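Local atomic coordinates of shikimate dehydrogenase (NADP(+)) (PDB entry 3TNL), a protein that probably catalyses the reversible NADPH-linked reduction of 3-dehydroshikimate to shikimate, a step of the chorismate pathway that leads to the aromatic amino acids. Residues B[136-148]-B[283-296]. Residues are numbered along the deposited sequence; the frame is centred on the assembly and turned at random.
Sequences TDGTGYMRALKEA and LNGLGMMLWQGAKA. With NAD (nicotinamide-adenine-dinucleotide), chain H.
Arg-143 sets out with CG opposite its backbone N (chi1 -180°) and then bends at chi2, which folds its chain over one face of Trp-291, whose own CG lies beside the backbone N. The two residues join helix 137-147 to helix 286-296, the pair that links the substrate-binding domain of shikimate dehydrogenase to its Rossmann-type NAD-binding domain. The helix axes pass 7.2 Å apart at 120°, an approach made possible by Gly-140, whose CA lies 3.7 Å from Gln-292 N, and by Gly-287, where the CB of Ala-144 rests on the bare backbone.

Trp-291 enters as a knob among Gly-140, Arg-143, Ala-144 and Glu-147. Arg-143 CG makes a CH-pi contact with its five-membered ring, while the guanidinium lies nearly flat on the indole, planes 26° apart, in an off-centre cation-pi contact. Glu-147 fixes the rotation of that guanidinium through a salt bridge: Arg-143 NE donates to Glu-147 OE2 over 2.8 Å, almost straight and in the guanidinium plane, and the CG of Glu-147 touches the indole obliquely, nearest CZ2, on the same side as Arg-143 CG.

At the other flank Met-288 runs fully extended between helix 137-147 and the nicotinamide end of NAD. Its SD meets the edge of the Tyr-141 ring, 3.9 Å from CD1, a Met-aromatic contact; the phenol hydroxyl beyond is hydrogen-bonded to Thr-231 and Ser-260. The same sulfur touches the NAD carboxamide, and CE, which lies beside nicotinamide C4N, also reaches Asp-137 O. Asp-137 is a probable shikimate ligand, which would place the start of this helix at the substrate site. Leu-283 packs its CD2 against Leu-145 and Ala-148, closing the far end. Just before the second helix, at its N-cap position, Gly-285 O accepts a 2.9 Å hydrogen bond from NAD N7N.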
loop_
_atom_site.group_PDB
_atom_site.type_symbol
_atom_site.label_atom_id
_atom_site.label_comp_id
_atom_site.label_asym_id
_atom_site.label_seq_id
_atom_site.Cartn_x
_atom_site.Cartn_y
_atom_site.Cartn_z
ATOM N N THR B 136 -21.712 -0.995 0.529
ATOM C CA THR B 136 -21.982 -1.561 -0.788
ATOM C C THR B 136 -22.516 -2.977 -0.824
ATOM O O THR B 136 -22.841 -3.448 -1.911
ATOM C CB THR B 136 -20.712 -1.594 -1.665
ATOM O OG1 THR B 136 -19.839 -2.646 -1.216
ATOM C CG2 THR B 136 -19.994 -0.240 -1.648
ATOM N N ASP B 137 -22.589 -3.677 0.298
ATOM C CA ASP B 137 -23.043 -5.079 0.238
ATOM C C ASP B 137 -24.543 -5.205 -0.012
ATOM O O ASP B 137 -25.003 -6.117 -0.679
ATOM C CB ASP B 137 -22.536 -5.903 1.437
ATOM C CG ASP B 137 -22.666 -5.212 2.764
ATOM O OD1 ASP B 137 -22.420 -5.890 3.786
ATOM O OD2 ASP B 137 -22.980 -4.021 2.828
ATOM N N GLY B 138 -25.305 -4.253 0.511
ATOM C CA GLY B 138 -26.749 -4.220 0.278
ATOM C C GLY B 138 -27.057 -3.955 -1.184
ATOM O O GLY B 138 -27.816 -4.692 -1.808
ATOM N N THR B 139 -26.466 -2.877 -1.718
ATOM C CA THR B 139 -26.577 -2.495 -3.097
ATOM C C THR B 139 -26.131 -3.646 -4.012
ATOM O O THR B 139 -26.765 -3.921 -5.023
ATOM C CB THR B 139 -25.800 -1.182 -3.347
ATOM O OG1 THR B 139 -26.541 -0.127 -2.711
ATOM C CG2 THR B 139 -25.652 -0.878 -4.862
ATOM N N GLY B 140 -25.055 -4.333 -3.634
ATOM C CA GLY B 140 -24.550 -5.467 -4.415
ATOM C C GLY B 140 -25.596 -6.579 -4.486
ATOM O O GLY B 140 -25.830 -7.170 -5.540
ATOM N N TYR B 141 -26.229 -6.840 -3.349
ATOM C CA TYR B 141 -27.288 -7.851 -3.270
ATOM C C TYR B 141 -28.459 -7.498 -4.196
ATOM O O TYR B 141 -28.909 -8.316 -4.994
ATOM C CB TYR B 141 -27.764 -8.014 -1.809
ATOM C CG TYR B 141 -28.887 -9.021 -1.687
ATOM C CD1 TYR B 141 -28.610 -10.389 -1.566
ATOM C CD2 TYR B 141 -30.199 -8.619 -1.702
ATOM C CE1 TYR B 141 -29.619 -11.319 -1.514
ATOM C CE2 TYR B 141 -31.234 -9.533 -1.635
ATOM C CZ TYR B 141 -30.943 -10.880 -1.542
ATOM O OH TYR B 141 -31.957 -11.792 -1.470
ATOM N N MET B 142 -28.914 -6.265 -4.145
ATOM C CA MET B 142 -30.033 -5.831 -4.928
ATOM C C MET B 142 -29.715 -5.844 -6.423
ATOM O O MET B 142 -30.551 -6.214 -7.238
ATOM C CB MET B 142 -30.507 -4.455 -4.455
ATOM C CG MET B 142 -30.973 -4.418 -3.016
ATOM S SD MET B 142 -32.474 -5.364 -2.664
ATOM C CE MET B 142 -33.695 -4.448 -3.622
ATOM N N ARG B 143 -28.507 -5.416 -6.773
ATOM C CA ARG B 143 -28.106 -5.377 -8.165
ATOM C C ARG B 143 -28.045 -6.770 -8.726
ATOM O O ARG B 143 -28.486 -7.018 -9.863
ATOM C CB ARG B 143 -26.749 -4.657 -8.286
ATOM C CG ARG B 143 -26.223 -4.547 -9.710
ATOM C CD ARG B 143 -27.143 -3.771 -10.610
ATOM N NE ARG B 143 -26.553 -3.620 -11.942
ATOM C CZ ARG B 143 -25.676 -2.673 -12.292
ATOM N NH1 ARG B 143 -25.239 -1.779 -11.414
ATOM N NH2 ARG B 143 -25.219 -2.629 -13.536
ATOM N N ALA B 144 -27.514 -7.710 -7.939
ATOM C CA ALA B 144 -27.423 -9.085 -8.407
ATOM C C ALA B 144 -28.825 -9.645 -8.725
ATOM O O ALA B 144 -29.013 -10.347 -9.706
ATOM C CB ALA B 144 -26.694 -9.950 -7.354
ATOM N N LEU B 145 -29.815 -9.323 -7.909
ATOM C CA LEU B 145 -31.179 -9.789 -8.180
ATOM C C LEU B 145 -31.672 -9.201 -9.481
ATOM O O LEU B 145 -32.180 -9.918 -10.325
ATOM C CB LEU B 145 -32.132 -9.414 -7.050
ATOM C CG LEU B 145 -31.992 -10.115 -5.698
ATOM C CD1 LEU B 145 -32.963 -9.473 -4.714
ATOM C CD2 LEU B 145 -32.238 -11.610 -5.881
ATOM N N LYS B 146 -31.524 -7.889 -9.646
ATOM C CA LYS B 146 -31.961 -7.225 -10.872
ATOM C C LYS B 146 -31.285 -7.822 -12.113
ATOM O O LYS B 146 -31.940 -8.067 -13.133
ATOM C CB LYS B 146 -31.711 -5.718 -10.772
ATOM C CG LYS B 146 -32.318 -4.916 -11.929
ATOM C CD LYS B 146 -32.142 -3.411 -11.697
ATOM C CE LYS B 146 -32.584 -2.567 -12.910
ATOM N NZ LYS B 146 -34.047 -2.655 -13.189
ATOM N N GLU B 147 -29.979 -8.069 -12.047
ATOM C CA GLU B 147 -29.237 -8.622 -13.173
ATOM C C GLU B 147 -29.693 -10.027 -13.533
ATOM O O GLU B 147 -29.610 -10.436 -14.690
ATOM C CB GLU B 147 -27.731 -8.597 -12.895
ATOM C CG GLU B 147 -27.133 -7.188 -12.781
ATOM C CD GLU B 147 -26.977 -6.484 -14.123
ATOM O OE1 GLU B 147 -26.681 -7.186 -15.116
ATOM O OE2 GLU B 147 -27.112 -5.237 -14.157
ATOM N N ALA B 148 -30.183 -10.768 -12.547
ATOM C CA ALA B 148 -30.704 -12.116 -12.728
ATOM C C ALA B 148 -32.157 -12.128 -13.187
ATOM O O ALA B 148 -32.751 -13.203 -13.361
ATOM C CB ALA B 148 -30.565 -12.906 -11.384
ATOM N N LEU B 283 -30.982 -18.211 -6.462
ATOM C CA LEU B 283 -29.788 -17.459 -6.698
ATOM C C LEU B 283 -28.902 -17.514 -5.463
ATOM O O LEU B 283 -29.346 -17.203 -4.350
ATOM C CB LEU B 283 -30.144 -16.016 -7.044
ATOM C CG LEU B 283 -29.001 -15.200 -7.633
ATOM C CD1 LEU B 283 -28.665 -15.752 -9.031
ATOM C CD2 LEU B 283 -29.390 -13.706 -7.679
ATOM N N ASN B 284 -27.640 -17.867 -5.646
ATOM C CA ASN B 284 -26.652 -17.871 -4.560
ATOM C C ASN B 284 -26.020 -16.488 -4.411
ATOM O O ASN B 284 -26.416 -15.543 -5.087
ATOM C CB ASN B 284 -25.589 -19.002 -4.706
ATOM C CG ASN B 284 -24.623 -18.773 -5.816
ATOM O OD1 ASN B 284 -24.438 -17.637 -6.288
ATOM N ND2 ASN B 284 -23.969 -19.869 -6.265
ATOM N N GLY B 285 -25.046 -16.364 -3.514
ATOM C CA GLY B 285 -24.453 -15.066 -3.198
ATOM C C GLY B 285 -23.318 -14.572 -4.081
ATOM O O GLY B 285 -22.737 -13.542 -3.765
ATOM N N LEU B 286 -23.014 -15.259 -5.164
ATOM C CA LEU B 286 -21.854 -14.863 -6.023
ATOM C C LEU B 286 -22.057 -13.478 -6.640
ATOM O O LEU B 286 -21.167 -12.631 -6.580
ATOM C CB LEU B 286 -21.545 -15.892 -7.097
ATOM C CG LEU B 286 -20.267 -15.597 -7.902
ATOM C CD1 LEU B 286 -19.028 -15.641 -7.029
ATOM C CD2 LEU B 286 -20.147 -16.591 -9.027
ATOM N N GLY B 287 -23.247 -13.226 -7.149
ATOM C CA GLY B 287 -23.579 -11.912 -7.729
ATOM C C GLY B 287 -23.446 -10.785 -6.699
ATOM O O GLY B 287 -22.905 -9.695 -7.017
ATOM N N MET B 288 -23.892 -11.021 -5.468
ATOM C CA MET B 288 -23.770 -10.050 -4.408
ATOM C C MET B 288 -22.302 -9.662 -4.217
ATOM O O MET B 288 -21.956 -8.473 -4.065
ATOM C CB MET B 288 -24.314 -10.609 -3.101
ATOM C CG MET B 288 -24.100 -9.721 -1.910
ATOM S SD MET B 288 -24.888 -10.367 -0.408
ATOM C CE MET B 288 -24.501 -9.133 0.811
ATOM N N MET B 289 -21.438 -10.669 -4.217
ATOM C CA MET B 289 -20.004 -10.453 -4.038
ATOM C C MET B 289 -19.432 -9.609 -5.179
ATOM O O MET B 289 -18.693 -8.638 -4.932
ATOM C CB MET B 289 -19.278 -11.791 -3.880
ATOM C CG MET B 289 -17.781 -11.705 -3.665
ATOM S SD MET B 289 -16.867 -11.535 -5.222
ATOM C CE MET B 289 -15.162 -11.467 -4.625
ATOM N N LEU B 290 -19.795 -9.961 -6.409
ATOM C CA LEU B 290 -19.274 -9.270 -7.574
ATOM C C LEU B 290 -19.751 -7.830 -7.662
ATOM O O LEU B 290 -18.949 -6.935 -7.920
ATOM C CB LEU B 290 -19.671 -10.021 -8.827
ATOM C CG LEU B 290 -18.941 -11.346 -9.003
ATOM C CD1 LEU B 290 -19.668 -12.128 -10.058
ATOM C CD2 LEU B 290 -17.465 -11.166 -9.361
ATOM N N TRP B 291 -21.046 -7.612 -7.429
ATOM C CA TRP B 291 -21.622 -6.282 -7.602
ATOM C C TRP B 291 -21.282 -5.340 -6.484
ATOM O O TRP B 291 -21.248 -4.128 -6.699
ATOM C CB TRP B 291 -23.124 -6.340 -7.904
ATOM C CG TRP B 291 -23.371 -6.909 -9.281
ATOM C CD1 TRP B 291 -23.786 -8.171 -9.597
ATOM C CD2 TRP B 291 -23.161 -6.229 -10.525
ATOM N NE1 TRP B 291 -23.855 -8.317 -10.967
ATOM C CE2 TRP B 291 -23.479 -7.138 -11.556
ATOM C CE3 TRP B 291 -22.738 -4.940 -10.865
ATOM C CZ2 TRP B 291 -23.396 -6.797 -12.898
ATOM C CZ3 TRP B 291 -22.667 -4.595 -12.202
ATOM C CH2 TRP B 291 -22.982 -5.531 -13.212
ATOM N N GLN B 292 -21.020 -5.865 -5.306
ATOM C CA GLN B 292 -20.572 -4.959 -4.236
ATOM C C GLN B 292 -19.148 -4.450 -4.594
ATOM O O GLN B 292 -18.786 -3.298 -4.346
ATOM C CB GLN B 292 -20.644 -5.573 -2.837
ATOM C CG GLN B 292 -19.598 -6.531 -2.441
ATOM C CD GLN B 292 -19.822 -7.032 -1.001
ATOM O OE1 GLN B 292 -20.637 -7.914 -0.764
ATOM N NE2 GLN B 292 -19.110 -6.449 -0.053
ATOM N N GLY B 293 -18.343 -5.335 -5.163
ATOM C CA GLY B 293 -17.014 -4.980 -5.656
ATOM C C GLY B 293 -17.092 -3.962 -6.805
ATOM O O GLY B 293 -16.343 -2.970 -6.846
ATOM N N ALA B 294 -18.040 -4.155 -7.720
ATOM C CA ALA B 294 -18.232 -3.224 -8.851
ATOM C C ALA B 294 -18.606 -1.830 -8.355
ATOM O O ALA B 294 -18.134 -0.797 -8.892
ATOM C CB ALA B 294 -19.294 -3.750 -9.822
ATOM N N LYS B 295 -19.430 -1.780 -7.321
ATOM C CA LYS B 295 -19.866 -0.501 -6.809
ATOM C C LYS B 295 -18.670 0.248 -6.191
ATOM O O LYS B 295 -18.446 1.430 -6.469
ATOM C CB LYS B 295 -20.979 -0.680 -5.775
ATOM C CG LYS B 295 -21.610 0.615 -5.296
ATOM C CD LYS B 295 -22.589 1.195 -6.314
ATOM C CE LYS B 295 -23.127 2.523 -5.798
ATOM N NZ LYS B 295 -24.074 3.150 -6.801
ATOM N N ALA B 296 -17.905 -0.430 -5.331
ATOM C CA ALA B 296 -16.718 0.182 -4.746
ATOM C C ALA B 296 -15.693 0.594 -5.816
ATOM O O ALA B 296 -15.107 1.675 -5.758
ATOM C CB ALA B 296 -16.072 -0.769 -3.759
HETATM P PA NAD H . -22.867 -12.141 11.319
HETATM O O1A NAD H . -21.923 -12.896 12.252
HETATM O O2A NAD H . -22.828 -10.625 11.327
HETATM O O5B NAD H . -24.373 -12.691 11.556
HETATM C C5B NAD H . -24.705 -14.071 11.713
HETATM C C4B NAD H . -26.215 -14.259 11.528
HETATM O O4B NAD H . -26.506 -15.664 11.450
HETATM C C3B NAD H . -27.010 -13.800 12.735
HETATM O O3B NAD H . -28.313 -13.366 12.271
HETATM C C2B NAD H . -27.182 -15.038 13.583
HETATM O O2B NAD H . -28.351 -15.013 14.390
HETATM C C1B NAD H . -27.319 -16.105 12.516
HETATM N N9A NAD H . -26.945 -17.475 12.887
HETATM C C8A NAD H . -25.677 -17.929 13.022
HETATM N N7A NAD H . -25.704 -19.250 13.298
HETATM C C5A NAD H . -26.991 -19.677 13.330
HETATM C C6A NAD H . -27.662 -20.864 13.546
HETATM N N6A NAD H . -26.985 -21.992 13.784
HETATM N N1A NAD H . -29.010 -20.906 13.459
HETATM C C2A NAD H . -29.723 -19.779 13.212
HETATM N N3A NAD H . -29.142 -18.578 12.994
HETATM C C4A NAD H . -27.795 -18.483 13.040
HETATM O O3 NAD H . -22.563 -12.715 9.858
HETATM P PN NAD H . -22.642 -11.928 8.458
HETATM O O1N NAD H . -21.385 -11.139 8.189
HETATM O O2N NAD H . -24.010 -11.257 8.326
HETATM O O5D NAD H . -22.556 -13.119 7.374
HETATM C C5D NAD H . -23.609 -14.073 7.321
HETATM C C4D NAD H . -23.366 -14.847 6.040
HETATM O O4D NAD H . -23.335 -13.932 4.931
HETATM C C3D NAD H . -22.013 -15.541 6.057
HETATM O O3D NAD H . -22.194 -16.892 5.620
HETATM C C2D NAD H . -21.166 -14.754 5.071
HETATM O O2D NAD H . -20.119 -15.546 4.466
HETATM C C1D NAD H . -22.220 -14.267 4.085
HETATM N N1N NAD H . -21.891 -13.064 3.317
HETATM C C2N NAD H . -21.898 -13.114 1.971
HETATM C C3N NAD H . -21.609 -11.982 1.216
HETATM C C7N NAD H . -21.613 -12.007 -0.278
HETATM O O7N NAD H . -20.983 -11.103 -0.826
HETATM N N7N NAD H . -22.306 -12.957 -0.941
HETATM C C4N NAD H . -21.303 -10.781 1.875
HETATM C C5N NAD H . -21.307 -10.754 3.266
HETATM C C6N NAD H . -21.601 -11.918 3.976
HETATM O O HOH W 1 -17.183 -3.234 -1.664
#